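Alkaline serine protease (Pseudoalteromonas sp., PDB 1Y9Z) probably cleaves peptide bonds as a cold-adapted, subtilisin-like serine endopeptidase active at alkaline pH. Local coordinates at residues M175-V180 / V196-P201. Numbering follows the deposited sequence.
Sequences MSVAAV and VEISGP. With NA (sodium ion), chain F.
Over one face of the Glu197 carboxylate lies the Met175 side chain, at about a right angle: Met175 CG stands 3.7 Å from Glu197 OE2. The sodium ion lies at the edge, near the carboxylate plane, bound by Glu197 OE1 at 2.8 Å, a site completed by Val174 and Gln195 carbonyls, while OE2 forms a salt bridge with Arg395. With chi3 of Met175 bent to 84°, its CE meets Ile198 CG2 at 4.1 Å. Shortening Met175 to an alanine is likely to bare this carboxylate face, cost Ile198 CG2 an apolar neighbour, and open a gap toward Leu398.

The backbones form a parallel ladder in the subtilisin-like domain's central sheet. Ser176 O accepts a nearly straight bond from Glu197 N (2.9 Å, 170°) and a weak one from Ile198 N. Either side of its register partner Ser199, Ala178 N gives to Ile198 O at 2.9 Å and Ala178 O accepts from Gly200 N at 3.0 Å; Val180 N closes the ladder on Gly200 O. Ala178 CB touches Val196 CG1 at 3.6 Å, beside Ser199, whose OG bonds to Thr414 O. Sodium and Arg395 supply positive charge to the buried Glu197, which is likely to stay ionised.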
ATOM      1  N   MET A 175      -9.334 -15.271   0.138  1.00  9.36           N
ATOM      2  CA  MET A 175      -9.563 -14.236  -0.864  1.00  9.21           C
ATOM      3  C   MET A 175      -8.209 -13.765  -1.387  1.00  9.75           C
ATOM      4  O   MET A 175      -7.376 -13.284  -0.616  1.00 10.95           O
ATOM      5  CB  MET A 175     -10.296 -13.028  -0.269  1.00 10.39           C
ATOM      6  CG  MET A 175     -11.708 -13.289   0.209  1.00 10.80           C
ATOM      7  SD  MET A 175     -12.535 -11.747   0.679  1.00 12.33           S
ATOM      8  CE  MET A 175     -13.124 -11.182  -0.916  1.00 13.32           C
ATOM      9  N   SER A 176      -7.983 -13.916  -2.690  1.00  8.89           N
ATOM     10  CA  SER A 176      -6.733 -13.475  -3.302  1.00  8.95           C
ATOM     11  C   SER A 176      -6.911 -12.020  -3.722  1.00  8.93           C
ATOM     12  O   SER A 176      -7.777 -11.702  -4.538  1.00  9.09           O
ATOM     13  CB  SER A 176      -6.404 -14.335  -4.521  1.00  9.47           C
ATOM     14  OG  SER A 176      -5.231 -13.866  -5.159  1.00  9.91           O
ATOM     15  N   VAL A 177      -6.077 -11.144  -3.172  1.00  7.84           N
ATOM     16  CA  VAL A 177      -6.166  -9.712  -3.437  1.00  8.48           C
ATOM     17  C   VAL A 177      -5.135  -9.150  -4.409  1.00  8.06           C
ATOM     18  O   VAL A 177      -3.933  -9.368  -4.250  1.00  8.30           O
ATOM     19  CB  VAL A 177      -6.052  -8.923  -2.113  1.00  8.31           C
ATOM     20  CG1 VAL A 177      -6.172  -7.427  -2.379  1.00  9.29           C
ATOM     21  CG2 VAL A 177      -7.126  -9.383  -1.145  1.00  9.34           C
ATOM     22  N   ALA A 178      -5.624  -8.411  -5.404  1.00  8.00           N
ATOM     23  CA  ALA A 178      -4.781  -7.772  -6.410  1.00  8.11           C
ATOM     24  C   ALA A 178      -4.598  -6.292  -6.074  1.00  8.86           C
ATOM     25  O   ALA A 178      -5.355  -5.722  -5.281  1.00  9.51           O
ATOM     26  CB  ALA A 178      -5.414  -7.912  -7.789  1.00  9.04           C
ATOM     27  N   ALA A 179      -3.597  -5.675  -6.693  1.00  8.85           N
ATOM     28  CA  ALA A 179      -3.295  -4.267  -6.462  1.00  9.30           C
ATOM     29  C   ALA A 179      -3.581  -3.389  -7.675  1.00 10.50           C
ATOM     30  O   ALA A 179      -3.308  -3.777  -8.811  1.00 11.34           O
ATOM     31  CB  ALA A 179      -1.827  -4.113  -6.067  1.00 10.31           C
ATOM     32  N   VAL A 180      -4.137  -2.206  -7.419  1.00 11.77           N
ATOM     33  CA  VAL A 180      -4.407  -1.225  -8.469  1.00 10.88           C
ATOM     34  C   VAL A 180      -3.895   0.112  -7.947  1.00 11.26           C
ATOM     35  O   VAL A 180      -3.676   0.266  -6.740  1.00 10.66           O
ATOM     36  CB  VAL A 180      -5.917  -1.090  -8.795  1.00 11.53           C
ATOM     37  CG1 VAL A 180      -6.456  -2.405  -9.331  1.00 11.57           C
ATOM     38  CG2 VAL A 180      -6.687  -0.653  -7.559  1.00 11.32           C
ATOM     39  N   VAL A 196      -7.509 -14.620  -8.356  1.00  9.65           N
ATOM     40  CA  VAL A 196      -7.635 -13.209  -7.984  1.00  9.72           C
ATOM     41  C   VAL A 196      -9.124 -12.923  -7.873  1.00 10.13           C
ATOM     42  O   VAL A 196      -9.888 -13.117  -8.821  1.00 10.74           O
ATOM     43  CB  VAL A 196      -6.971 -12.282  -9.021  1.00  8.97           C
ATOM     44  CG1 VAL A 196      -7.330 -10.819  -8.732  1.00 10.00           C
ATOM     45  CG2 VAL A 196      -5.458 -12.451  -8.951  1.00 10.03           C
ATOM     46  N   GLU A 197      -9.521 -12.447  -6.700  1.00 10.69           N
ATOM     47  CA  GLU A 197     -10.924 -12.229  -6.381  1.00 10.85           C
ATOM     48  C   GLU A 197     -11.389 -10.785  -6.237  1.00 10.41           C
ATOM     49  O   GLU A 197     -12.518 -10.449  -6.601  1.00 10.58           O
ATOM     50  CB  GLU A 197     -11.204 -12.990  -5.085  1.00 13.01           C
ATOM     51  CG  GLU A 197     -12.637 -13.364  -4.811  1.00 14.38           C
ATOM     52  CD  GLU A 197     -12.727 -14.344  -3.659  1.00 14.70           C
ATOM     53  OE1 GLU A 197     -11.908 -15.288  -3.626  1.00 15.45           O
ATOM     54  OE2 GLU A 197     -13.607 -14.183  -2.794  1.00 16.51           O
ATOM     55  N   ILE A 198     -10.529  -9.933  -5.701  1.00  9.94           N
ATOM     56  CA  ILE A 198     -10.909  -8.548  -5.482  1.00  9.97           C
ATOM     57  C   ILE A 198      -9.653  -7.686  -5.474  1.00 10.19           C
ATOM     58  O   ILE A 198      -8.551  -8.197  -5.270  1.00 10.20           O
ATOM     59  CB  ILE A 198     -11.680  -8.443  -4.140  1.00 11.19           C
ATOM     60  CG1 ILE A 198     -12.466  -7.137  -4.074  1.00 11.31           C
ATOM     61  CG2 ILE A 198     -10.715  -8.558  -2.967  1.00 11.71           C
ATOM     62  CD1 ILE A 198     -13.510  -7.126  -2.969  1.00 13.47           C
ATOM     63  N   SER A 199      -9.819  -6.388  -5.705  1.00  9.82           N
ATOM     64  CA  SER A 199      -8.695  -5.464  -5.746  1.00 10.05           C
ATOM     65  C   SER A 199      -8.718  -4.424  -4.641  1.00  9.79           C
ATOM     66  O   SER A 199      -9.769  -4.103  -4.079  1.00 10.66           O
ATOM     67  CB  SER A 199      -8.657  -4.731  -7.088  1.00 10.17           C
ATOM     68  OG  SER A 199      -8.503  -5.632  -8.168  1.00 11.48           O
ATOM     69  N   GLY A 200      -7.535  -3.899  -4.345  1.00  9.66           N
ATOM     70  CA  GLY A 200      -7.404  -2.870  -3.334  1.00 10.28           C
ATOM     71  C   GLY A 200      -6.257  -1.950  -3.696  1.00 10.26           C
ATOM     72  O   GLY A 200      -5.450  -2.276  -4.569  1.00 10.26           O
ATOM     73  N   PRO A 201      -6.167  -0.774  -3.060  1.00 10.14           N
ATOM     74  CA  PRO A 201      -5.093   0.188  -3.330  1.00 10.62           C
ATOM     75  C   PRO A 201      -3.737  -0.470  -3.059  1.00  9.43           C
ATOM     76  O   PRO A 201      -3.499  -0.960  -1.952  1.00  9.39           O
ATOM     77  CB  PRO A 201      -5.397   1.316  -2.348  1.00 10.16           C
ATOM     78  CG  PRO A 201      -6.905   1.267  -2.239  1.00 11.43           C
ATOM     79  CD  PRO A 201      -7.167  -0.214  -2.134  1.00 10.96           C
TER
HETATM   80 NA    NA F 608      -9.352 -16.119  -4.253  1.00 17.15          NA